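Local structure of anabena Tic22 (Anabaena sp., 4EV1) at residues Q144-I149 against Q157-F162; F136-A141 against Q166-L171; G173-K176 against K181-I184; K114-L119 against N128-V133. The protein probably acts as a chaperone in protein transport, as a Tic22-like protein of a cyanobacterium. All blocks are in the same frame, centred on the assembly; numbering follows the deposited sequence.

Interaction 1. Residues Q144-I149 against Q157-F162; sequences QGYVPI and QVVPLF
Ile149 overlaps one methyl branch of Val158: its CG1 comes within 3.6 Å of Val158 CG2, and its CD1 carries on to the ring of Pro160, ending 4.0 Å from Pro160 CG. The first torsion sets CG1 between the backbone N and the carbonyl carbon (chi1 52°), which brings this branch over Val158 and Pro160, so that it runs aslant across both partners. Beneath the side chains the backbones are doubly joined. Ile149 N donates to Val158 O at 2.8 Å with an angle of 165° at the hydrogen, and Val158 N returns a bond of 3.0 Å to Ile149 O, which defines an antiparallel hydrogen-bonded pair. Pro148, lacking an N-H, adds a CA-H...O contact, with Pro148 CA 3.2 Å from Val158 O. Further back, Tyr146 CB meets Val159 CG1 at 3.6 Å, while the phenol leads away from the strand and its OH is hydrogen-bonded to Gln185. With an alanine here in place of Ile149, Val158 CG2 and the Pro160 ring would probably lose their cover from this side, and a gap would open toward Leu171 of helix 165-175. The adjacency of strands 149-151 and 156-162 in the chain, with their antiparallel pairing, identifies a beta hairpin; strand 207-210, parallel to 156-162, completes the mixed sheet.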
loop_
_atom_site.group_PDB
_atom_site.type_symbol
_atom_site.label_atom_id
_atom_site.label_comp_id
_atom_site.label_asym_id
_atom_site.label_seq_id
_atom_site.Cartn_x
_atom_site.Cartn_y
_atom_site.Cartn_z
ATOM N N GLN A 144 16.514 -15.632 11.458
ATOM C CA GLN A 144 15.597 -15.946 12.553
ATOM C C GLN A 144 14.196 -15.370 12.274
ATOM O O GLN A 144 13.974 -14.822 11.204
ATOM C CB GLN A 144 16.232 -15.514 13.887
ATOM C CG GLN A 144 17.319 -16.536 14.353
ATOM C CD GLN A 144 18.198 -16.064 15.508
ATOM O OE1 GLN A 144 18.084 -14.924 15.993
ATOM N NE2 GLN A 144 19.084 -16.948 15.960
ATOM N N GLY A 145 13.255 -15.551 13.200
ATOM C CA GLY A 145 11.841 -15.271 12.951
ATOM C C GLY A 145 11.474 -13.806 13.059
ATOM O O GLY A 145 12.300 -12.975 13.447
ATOM N N TYR A 146 10.227 -13.495 12.710
ATOM C CA TYR A 146 9.689 -12.144 12.795
ATOM C C TYR A 146 9.313 -11.864 14.240
ATOM O O TYR A 146 8.701 -12.714 14.888
ATOM C CB TYR A 146 8.470 -11.992 11.880
ATOM C CG TYR A 146 8.888 -12.240 10.494
ATOM C CD1 TYR A 146 9.561 -11.270 9.796
ATOM C CD2 TYR A 146 8.709 -13.482 9.901
ATOM C CE1 TYR A 146 10.014 -11.498 8.526
ATOM C CE2 TYR A 146 9.177 -13.726 8.626
ATOM C CZ TYR A 146 9.834 -12.733 7.949
ATOM O OH TYR A 146 10.302 -12.941 6.684
ATOM N N VAL A 147 9.688 -10.674 14.713
ATOM C CA VAL A 147 9.402 -10.219 16.062
ATOM C C VAL A 147 7.929 -9.839 16.169
ATOM O O VAL A 147 7.452 -9.013 15.390
ATOM C CB VAL A 147 10.262 -8.957 16.457
ATOM C CG1 VAL A 147 9.837 -8.416 17.815
ATOM C CG2 VAL A 147 11.734 -9.277 16.457
ATOM N N PRO A 148 7.202 -10.466 17.107
ATOM C CA PRO A 148 5.819 -10.084 17.395
ATOM C C PRO A 148 5.716 -8.922 18.377
ATOM O O PRO A 148 6.700 -8.585 19.054
ATOM C CB PRO A 148 5.204 -11.350 18.001
ATOM C CG PRO A 148 6.329 -12.365 18.123
ATOM C CD PRO A 148 7.610 -11.655 17.880
ATOM N N ILE A 149 4.545 -8.295 18.421
ATOM C CA ILE A 149 4.267 -7.258 19.416
ATOM C C ILE A 149 2.970 -7.576 20.152
ATOM O O ILE A 149 2.095 -8.270 19.634
ATOM C CB ILE A 149 4.212 -5.814 18.824
ATOM C CG1 ILE A 149 3.268 -5.734 17.619
ATOM C CG2 ILE A 149 5.597 -5.360 18.413
ATOM C CD1 ILE A 149 2.896 -4.299 17.205
ATOM N N GLN A 157 -0.948 -11.465 20.376
ATOM C CA GLN A 157 0.192 -10.914 19.637
ATOM C C GLN A 157 -0.089 -10.787 18.131
ATOM O O GLN A 157 -0.872 -11.556 17.565
ATOM C CB GLN A 157 1.446 -11.773 19.840
ATOM C CG GLN A 157 1.359 -13.192 19.271
ATOM C CD GLN A 157 2.641 -14.017 19.495
ATOM O OE1 GLN A 157 3.086 -14.743 18.604
ATOM N NE2 GLN A 157 3.232 -13.894 20.678
ATOM N N VAL A 158 0.584 -9.819 17.503
ATOM C CA VAL A 158 0.584 -9.656 16.046
ATOM C C VAL A 158 2.011 -9.519 15.531
ATOM O O VAL A 158 2.925 -9.131 16.281
ATOM C CB VAL A 158 -0.277 -8.447 15.622
ATOM C CG1 VAL A 158 -1.724 -8.627 16.120
ATOM C CG2 VAL A 158 0.316 -7.161 16.145
ATOM N N VAL A 159 2.209 -9.876 14.263
ATOM C CA VAL A 159 3.463 -9.661 13.563
ATOM C C VAL A 159 3.253 -8.479 12.586
ATOM O O VAL A 159 2.595 -8.639 11.549
ATOM C CB VAL A 159 3.917 -10.888 12.780
ATOM C CG1 VAL A 159 5.149 -10.545 11.981
ATOM C CG2 VAL A 159 4.213 -12.115 13.745
ATOM N N PRO A 160 3.799 -7.300 12.912
ATOM C CA PRO A 160 3.481 -6.104 12.132
ATOM C C PRO A 160 4.340 -5.941 10.899
ATOM O O PRO A 160 5.550 -5.941 11.017
ATOM C CB PRO A 160 3.802 -4.979 13.105
ATOM C CG PRO A 160 4.904 -5.507 13.905
ATOM C CD PRO A 160 4.645 -6.969 14.069
ATOM N N LEU A 161 3.719 -5.736 9.738
ATOM C CA LEU A 161 4.423 -5.339 8.536
ATOM C C LEU A 161 4.199 -3.820 8.257
ATOM O O LEU A 161 3.085 -3.350 7.983
ATOM C CB LEU A 161 3.998 -6.194 7.362
ATOM C CG LEU A 161 3.926 -7.708 7.584
ATOM C CD1 LEU A 161 3.378 -8.427 6.341
ATOM C CD2 LEU A 161 5.276 -8.234 7.961
ATOM N N PHE A 162 5.274 -3.050 8.351
ATOM C CA PHE A 162 5.166 -1.604 8.292
ATOM C C PHE A 162 5.290 -1.100 6.880
ATOM O O PHE A 162 6.200 -1.495 6.132
ATOM C CB PHE A 162 6.232 -0.947 9.160
ATOM C CG PHE A 162 6.159 -1.356 10.619
ATOM C CD1 PHE A 162 5.216 -0.776 11.480
ATOM C CD2 PHE A 162 6.995 -2.335 11.115
ATOM C CE1 PHE A 162 5.143 -1.165 12.824
ATOM C CE2 PHE A 162 6.940 -2.717 12.449
ATOM C CZ PHE A 162 6.022 -2.143 13.301
#

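Interaction 2. Residues F136-A141 against Q166-L171; sequences FAVRFA and QDAQGL
Phe136 and Ala168 meet through their beta carbons, with Phe136 CB 3.6 Å from Ala168 CB, and this is where the close-packed half of the contact begins. Two residues on along the strand, Val138 packs against Ala168 and, one turn on, Leu171. Its CG2 lies 3.4 Å from the carbonyl oxygen Ala168 O, an approach without a hydrogen bond, and the same methyl is 4.1 Å from Ala168 CB. From the next turn Leu171 slants across the valine, bringing its CD2 to 3.9 Å from Val138 CB. With CG opposite the backbone N (chi1 -177°), the leucine side chain extends so that CB, CG and CD2 all border Val138 CG2. The segment axes approach to 8.0 Å and run only 10° from parallel, the geometry of a helix laid lengthwise on a sheet: helix 165-175 forms a layer over the antiparallel pair of strands 134-139 and 183-188. The small Ala168 side chain probably allows the close approach. Strand alternation sends Ala137 to the other surface, against Leu161 and Tyr146, while the ring of Phe136 swings away from this helix segment toward Leu119 and Ala116. On the solvent side of the helix, Gln166 and Gln169 are exposed and direct their beta carbons away from strand 136-139. Asp167 does not touch this strand; it packs by Phe162, and its carboxylate forms a salt bridge with Arg216.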
loop_
_atom_site.group_PDB
_atom_site.type_symbol
_atom_site.label_atom_id
_atom_site.label_comp_id
_atom_site.label_asym_id
_atom_site.label_seq_id
_atom_site.Cartn_x
_atom_site.Cartn_y
_atom_site.Cartn_z
ATOM N N PHE A 136 8.240 -3.333 5.669
ATOM C CA PHE A 136 9.405 -3.539 6.483
ATOM C C PHE A 136 9.022 -4.382 7.655
ATOM O O PHE A 136 8.046 -4.065 8.328
ATOM C CB PHE A 136 9.974 -2.206 6.938
ATOM C CG PHE A 136 10.183 -1.240 5.805
ATOM C CD1 PHE A 136 9.181 -0.366 5.432
ATOM C CD2 PHE A 136 11.371 -1.234 5.084
ATOM C CE1 PHE A 136 9.358 0.517 4.378
ATOM C CE2 PHE A 136 11.559 -0.339 4.037
ATOM C CZ PHE A 136 10.541 0.538 3.687
ATOM N N ALA A 137 9.800 -5.450 7.902
ATOM C CA ALA A 137 9.472 -6.355 8.992
ATOM C C ALA A 137 10.728 -6.575 9.809
ATOM O O ALA A 137 11.819 -6.820 9.246
ATOM C CB ALA A 137 8.922 -7.687 8.447
ATOM N N VAL A 138 10.581 -6.466 11.125
ATOM C CA VAL A 138 11.709 -6.631 12.029
ATOM C C VAL A 138 11.939 -8.100 12.346
ATOM O O VAL A 138 10.996 -8.829 12.619
ATOM C CB VAL A 138 11.497 -5.837 13.307
ATOM C CG1 VAL A 138 12.619 -6.125 14.359
ATOM C CG2 VAL A 138 11.440 -4.368 12.935
ATOM N N ARG A 139 13.197 -8.520 12.296
ATOM C CA ARG A 139 13.534 -9.917 12.576
ATOM C C ARG A 139 14.521 -9.946 13.694
ATOM O O ARG A 139 15.313 -9.015 13.847
ATOM C CB ARG A 139 14.168 -10.586 11.369
ATOM C CG ARG A 139 13.353 -10.531 10.099
ATOM C CD ARG A 139 14.037 -11.335 9.025
ATOM N NE ARG A 139 15.190 -10.649 8.460
ATOM C CZ ARG A 139 15.771 -10.977 7.307
ATOM N NH1 ARG A 139 15.315 -11.989 6.576
ATOM N NH2 ARG A 139 16.813 -10.273 6.876
ATOM N N PHE A 140 14.479 -11.018 14.473
ATOM C CA PHE A 140 15.466 -11.240 15.530
ATOM C C PHE A 140 16.908 -11.307 14.961
ATOM O O PHE A 140 17.868 -10.848 15.604
ATOM C CB PHE A 140 15.128 -12.519 16.310
ATOM C CG PHE A 140 13.887 -12.407 17.171
ATOM C CD1 PHE A 140 13.890 -11.611 18.317
ATOM C CD2 PHE A 140 12.731 -13.068 16.837
ATOM C CE1 PHE A 140 12.743 -11.474 19.095
ATOM C CE2 PHE A 140 11.586 -12.941 17.618
ATOM C CZ PHE A 140 11.592 -12.158 18.742
ATOM N N ALA A 141 17.041 -11.885 13.770
ATOM C CA ALA A 141 18.308 -11.943 13.038
ATOM C C ALA A 141 17.976 -12.357 11.612
ATOM O O ALA A 141 16.906 -12.909 11.383
ATOM C CB ALA A 141 19.289 -12.959 13.692
ATOM N N GLN A 166 10.510 4.075 9.176
ATOM C CA GLN A 166 10.704 4.708 10.485
ATOM C C GLN A 166 9.970 3.970 11.597
ATOM O O GLN A 166 10.488 3.856 12.708
ATOM C CB GLN A 166 10.299 6.197 10.477
ATOM C CG GLN A 166 8.799 6.389 10.356
ATOM C CD GLN A 166 8.386 7.826 10.039
ATOM O OE1 GLN A 166 8.490 8.710 10.904
ATOM N NE2 GLN A 166 7.864 8.050 8.816
ATOM N N ASP A 167 8.790 3.438 11.302
ATOM C CA ASP A 167 8.054 2.642 12.278
ATOM C C ASP A 167 8.779 1.309 12.545
ATOM O O ASP A 167 8.790 0.850 13.671
ATOM C CB ASP A 167 6.633 2.317 11.811
ATOM C CG ASP A 167 5.712 3.515 11.850
ATOM O OD1 ASP A 167 5.676 4.248 12.870
ATOM O OD2 ASP A 167 5.032 3.718 10.848
ATOM N N ALA A 168 9.338 0.681 11.509
ATOM C CA ALA A 168 10.139 -0.549 11.714
ATOM C C ALA A 168 11.420 -0.231 12.491
ATOM O O ALA A 168 11.837 -1.035 13.338
ATOM C CB ALA A 168 10.483 -1.228 10.411
ATOM N N GLN A 169 12.051 0.913 12.222
ATOM C CA GLN A 169 13.300 1.266 12.931
ATOM C C GLN A 169 13.010 1.437 14.409
ATOM O O GLN A 169 13.851 1.110 15.264
ATOM C CB GLN A 169 13.958 2.538 12.370
ATOM C CG GLN A 169 15.084 2.294 11.336
ATOM C CD GLN A 169 16.409 1.807 11.954
ATOM O OE1 GLN A 169 17.073 0.920 11.402
ATOM N NE2 GLN A 169 16.789 2.379 13.095
ATOM N N GLY A 170 11.814 1.938 14.710
ATOM C CA GLY A 170 11.363 2.074 16.088
ATOM C C GLY A 170 11.332 0.753 16.820
ATOM O O GLY A 170 11.887 0.647 17.907
ATOM N N LEU A 171 10.686 -0.256 16.228
ATOM C CA LEU A 171 10.637 -1.612 16.807
ATOM C C LEU A 171 12.010 -2.276 16.868
ATOM O O LEU A 171 12.355 -2.895 17.872
ATOM C CB LEU A 171 9.687 -2.515 16.017
ATOM C CG LEU A 171 9.475 -3.955 16.537
ATOM C CD1 LEU A 171 8.944 -4.006 17.964
ATOM C CD2 LEU A 171 8.510 -4.674 15.605
#

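Interaction 3. Residues G173-K176 against K181-I184; sequences GQVK and KADI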
loop_
_atom_site.group_PDB
_atom_site.type_symbol
_atom_site.label_atom_id
_atom_site.label_comp_id
_atom_site.label_asym_id
_atom_site.label_seq_id
_atom_site.Cartn_x
_atom_site.Cartn_y
_atom_site.Cartn_z
ATOM N N GLY A 173 14.843 -0.798 17.315
ATOM C CA GLY A 173 15.422 -0.164 18.509
ATOM C C GLY A 173 15.015 -0.819 19.823
ATOM O O GLY A 173 15.842 -0.948 20.723
ATOM N N GLN A 174 13.761 -1.262 19.932
ATOM C CA GLN A 174 13.271 -1.944 21.152
ATOM C C GLN A 174 13.798 -3.375 21.290
ATOM O O GLN A 174 13.911 -3.886 22.401
ATOM C CB GLN A 174 11.743 -1.990 21.202
ATOM C CG GLN A 174 11.069 -0.644 21.434
ATOM C CD GLN A 174 9.575 -0.673 21.132
ATOM O OE1 GLN A 174 8.834 -1.496 21.668
ATOM N NE2 GLN A 174 9.127 0.235 20.273
ATOM N N VAL A 175 14.100 -4.013 20.165
ATOM C CA VAL A 175 14.530 -5.413 20.141
ATOM C C VAL A 175 16.065 -5.545 20.217
ATOM O O VAL A 175 16.593 -6.553 20.693
ATOM C CB VAL A 175 14.001 -6.111 18.848
ATOM C CG1 VAL A 175 14.580 -7.510 18.696
ATOM C CG2 VAL A 175 12.497 -6.161 18.851
ATOM N N LYS A 176 16.771 -4.517 19.756
ATOM C CA LYS A 176 18.207 -4.624 19.493
ATOM C C LYS A 176 19.085 -4.852 20.741
ATOM O O LYS A 176 20.063 -5.595 20.657
ATOM C CB LYS A 176 18.711 -3.414 18.702
ATOM C CG LYS A 176 19.535 -3.764 17.464
ATOM C CD LYS A 176 20.021 -2.475 16.782
ATOM C CE LYS A 176 21.340 -2.643 16.033
ATOM N NZ LYS A 176 21.140 -2.741 14.559
ATOM N N LYS A 181 21.857 -8.802 16.799
ATOM C CA LYS A 181 21.802 -9.150 15.379
ATOM C C LYS A 181 20.457 -8.809 14.692
ATOM O O LYS A 181 20.290 -9.059 13.491
ATOM C CB LYS A 181 22.084 -10.644 15.211
ATOM C CG LYS A 181 23.553 -11.030 15.518
ATOM C CD LYS A 181 23.739 -12.509 15.839
ATOM C CE LYS A 181 24.413 -13.295 14.712
ATOM N NZ LYS A 181 23.700 -13.126 13.414
ATOM N N ALA A 182 19.504 -8.261 15.447
ATOM C CA ALA A 182 18.181 -7.905 14.876
ATOM C C ALA A 182 18.294 -6.981 13.656
ATOM O O ALA A 182 19.187 -6.143 13.568
ATOM C CB ALA A 182 17.270 -7.290 15.936
ATOM N N ASP A 183 17.397 -7.159 12.688
ATOM C CA ASP A 183 17.407 -6.307 11.515
ATOM C C ASP A 183 16.013 -6.099 10.949
ATOM O O ASP A 183 15.036 -6.694 11.426
ATOM C CB ASP A 183 18.346 -6.863 10.446
ATOM C CG ASP A 183 17.761 -8.027 9.690
ATOM O OD1 ASP A 183 16.804 -8.661 10.171
ATOM O OD2 ASP A 183 18.268 -8.327 8.590
ATOM N N ILE A 184 15.946 -5.250 9.930
ATOM C CA ILE A 184 14.700 -5.022 9.204
ATOM C C ILE A 184 14.801 -5.704 7.845
ATOM O O ILE A 184 15.709 -5.400 7.089
ATOM C CB ILE A 184 14.452 -3.525 8.985
ATOM C CG1 ILE A 184 14.478 -2.776 10.320
ATOM C CG2 ILE A 184 13.097 -3.323 8.252
ATOM C CD1 ILE A 184 14.365 -1.238 10.193
HETATM O O HOH W 1 21.755 -5.321 14.449
#
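Val175 and Ala182 supply the apolar contact: Val175 CG1 rests 3.9 Å from Ala182 CB, joining the last part of helix 165-175 to the residue just before strand 183-188. The valine holds CG1 opposite its backbone N (chi1 172°), which directs that methyl at the alanine. Lys176 contributes a looser flank, with its CG 4.5 Å from Ala182 CB. Around this small core, Val175 also packs on Val147 and Ala182 on Leu172.

Direct polar bonding is absent between the two segments. Lys176 NZ stays 4.0 Å from Ala182 O, and the distance is bridged by a water that accepts from Lys176 NZ at 2.7 Å and donates to Ala182 O at 2.8 Å. At the water oxygen the two partners subtend about 95°, so the bridge is sharply bent. A bend at the far end of the lysine chain (chi4 103°) accompanies this return of the ammonium group toward the loop.

Four residues separate the segments in the loop joining helix 165-175 to strand 183-188. The chemistry implies a split: a methyl contact closes the buried side, whereas the exposed lysine reaches the backbone carbonyl through solvent, a link that is probably easier to rearrange than a direct bond.

Interaction 4. Residues K114-L119 against N128-V133; sequences KGAMDL and NQFKSV
Ala116 sets its methyl over one face of the Phe130 ring: Ala116 CB stands 4.2 Å from the ring centroid and 14° off the ring normal, which meets the geometry of a CH-pi contact. The nearest ring atom is Phe130 CD1, at 4.1 Å from Ala116 CB, so the methyl is displaced somewhat toward the rim. The phenylalanine reaches this position with CG opposite its backbone N (chi1 -161°), an extended setting that carries the ring from the loop to the helix. Val186 of strand 183-188 touches both residues and so extends the apolar cluster toward the sheet.

Met117, next along helix 110-121, approaches the loop differently. Its beta carbon does not point at the loop, but the chain turns that way further out, and Met117 CG passes 4.4 Å from Phe130 CB. The modelled place of the terminal methyl is doubtful and supports no conclusion about how close the packing is. Thus one helix residue meets the ring from above and its neighbour flanks the ring's stem.

No hydrogen bond or salt bridge crosses between the segments. With 179 Å² buried between them, the contact is apolar on the side of both helix residues, consistent with dispersion and fit of shape, and the CH-pi pair is its most clearly oriented element.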
loop_
_atom_site.group_PDB
_atom_site.type_symbol
_atom_site.label_atom_id
_atom_site.label_comp_id
_atom_site.label_asym_id
_atom_site.label_seq_id
_atom_site.Cartn_x
_atom_site.Cartn_y
_atom_site.Cartn_z
ATOM N N LYS A 114 13.605 4.875 -1.024
ATOM C CA LYS A 114 15.004 5.172 -0.639
ATOM C C LYS A 114 15.405 4.319 0.546
ATOM O O LYS A 114 16.459 3.676 0.524
ATOM C CB LYS A 114 15.200 6.655 -0.277
ATOM C CG LYS A 114 16.691 7.095 -0.264
ATOM C CD LYS A 114 16.891 8.399 0.509
ATOM C CE LYS A 114 18.362 8.804 0.560
ATOM N NZ LYS A 114 19.285 7.620 0.601
ATOM N N GLY A 115 14.544 4.293 1.569
ATOM C CA GLY A 115 14.767 3.474 2.756
ATOM C C GLY A 115 14.933 2.011 2.447
ATOM O O GLY A 115 15.768 1.332 3.071
ATOM N N ALA A 116 14.138 1.511 1.484
ATOM C CA ALA A 116 14.162 0.101 1.096
ATOM C C ALA A 116 15.498 -0.280 0.451
ATOM O O ALA A 116 16.069 -1.316 0.758
ATOM C CB ALA A 116 13.033 -0.207 0.119
ATOM N N MET A 117 15.954 0.539 -0.483
ATOM C CA MET A 117 17.249 0.323 -1.136
ATOM C C MET A 117 18.433 0.368 -0.150
ATOM O O MET A 117 19.323 -0.479 -0.214
ATOM C CB MET A 117 17.415 1.353 -2.254
ATOM C CG MET A 117 16.526 1.052 -3.445
ATOM S SD MET A 117 16.336 2.540 -4.404
ATOM C CE MET A 117 16.301 1.962 -6.086
ATOM N N ASP A 118 18.423 1.331 0.773
ATOM C CA ASP A 118 19.443 1.427 1.837
ATOM C C ASP A 118 19.532 0.126 2.636
ATOM O O ASP A 118 20.613 -0.446 2.812
ATOM C CB ASP A 118 19.106 2.572 2.803
ATOM C CG ASP A 118 19.251 3.954 2.167
ATOM O OD1 ASP A 118 19.880 4.062 1.093
ATOM O OD2 ASP A 118 18.738 4.939 2.748
ATOM N N LEU A 119 18.387 -0.349 3.115
ATOM C CA LEU A 119 18.335 -1.625 3.846
ATOM C C LEU A 119 18.807 -2.820 2.998
ATOM O O LEU A 119 19.480 -3.724 3.514
ATOM C CB LEU A 119 16.942 -1.880 4.435
ATOM C CG LEU A 119 16.537 -1.061 5.660
ATOM C CD1 LEU A 119 15.042 -1.182 5.907
ATOM C CD2 LEU A 119 17.313 -1.509 6.895
ATOM N N ASN A 128 19.507 -1.707 -8.001
ATOM C CA ASN A 128 19.538 -0.442 -8.771
ATOM C C ASN A 128 18.163 0.271 -8.853
ATOM O O ASN A 128 18.093 1.476 -9.120
ATOM C CB ASN A 128 20.173 -0.638 -10.162
ATOM C CG ASN A 128 19.355 -1.556 -11.077
ATOM O OD1 ASN A 128 19.098 -1.220 -12.243
ATOM N ND2 ASN A 128 18.970 -2.725 -10.565
ATOM N N GLN A 129 17.082 -0.468 -8.597
ATOM C CA GLN A 129 15.741 0.137 -8.445
ATOM C C GLN A 129 14.759 -0.788 -7.678
ATOM O O GLN A 129 14.912 -2.017 -7.705
ATOM C CB GLN A 129 15.168 0.560 -9.809
ATOM C CG GLN A 129 14.372 -0.517 -10.546
ATOM C CD GLN A 129 14.016 -0.125 -11.981
ATOM O OE1 GLN A 129 14.181 1.030 -12.397
ATOM N NE2 GLN A 129 13.526 -1.095 -12.742
ATOM N N PHE A 130 13.765 -0.193 -7.010
ATOM C CA PHE A 130 12.745 -0.952 -6.267
ATOM C C PHE A 130 11.359 -0.942 -6.936
ATOM O O PHE A 130 10.781 0.114 -7.202
ATOM C CB PHE A 130 12.613 -0.455 -4.826
ATOM C CG PHE A 130 11.937 -1.442 -3.912
ATOM C CD1 PHE A 130 12.662 -2.465 -3.322
ATOM C CD2 PHE A 130 10.563 -1.360 -3.662
ATOM C CE1 PHE A 130 12.039 -3.393 -2.466
ATOM C CE2 PHE A 130 9.929 -2.278 -2.818
ATOM C CZ PHE A 130 10.660 -3.300 -2.216
ATOM N N LYS A 131 10.834 -2.140 -7.178
ATOM C CA LYS A 131 9.480 -2.304 -7.700
ATOM C C LYS A 131 8.439 -2.515 -6.593
ATOM O O LYS A 131 8.692 -3.139 -5.557
ATOM C CB LYS A 131 9.427 -3.484 -8.684
ATOM C CG LYS A 131 10.424 -3.384 -9.847
ATOM C CD LYS A 131 10.651 -4.752 -10.490
ATOM C CE LYS A 131 11.284 -4.639 -11.863
ATOM N NZ LYS A 131 11.500 -6.015 -12.412
ATOM N N SER A 132 7.265 -1.983 -6.829
ATOM C CA SER A 132 6.118 -2.189 -5.943
ATOM C C SER A 132 6.261 -1.340 -4.676
ATOM O O SER A 132 7.198 -0.531 -4.532
ATOM C CB SER A 132 5.936 -3.694 -5.606
ATOM O OG SER A 132 4.657 -3.952 -5.027
ATOM N N VAL A 133 5.319 -1.542 -3.764
ATOM C CA VAL A 133 5.251 -0.776 -2.515
ATOM C C VAL A 133 6.035 -1.554 -1.476
ATOM O O VAL A 133 5.714 -2.694 -1.217
ATOM C CB VAL A 133 3.814 -0.660 -2.012
ATOM C CG1 VAL A 133 3.737 0.159 -0.719
ATOM C CG2 VAL A 133 2.906 0.001 -3.101
#

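In the fold
Along the chain interaction 4 closes first, interaction 1 lies between the two segments of interaction 2, and interaction 3 follows. Interactions 2 and 3 have centres about 6 Å apart and share helix 165-175 and the sheet of strands 134-139 and 183-188, where Arg139 forms a salt bridge with Asp183. The centre of interaction 1 is about 9 Å from that of interaction 2; strand 156-162 bonds to strand 134-139 through Phe162 and Phe136, and the loop before the hairpin does so through Val147 and Val138. Interaction 4 is more remote, its centre about 16 Å from that of interaction 2, yet Leu119 touches Phe136 and Ile184. Helices 110-121 and 165-175 thus enter one continuous packed region of the Tic22-like protein.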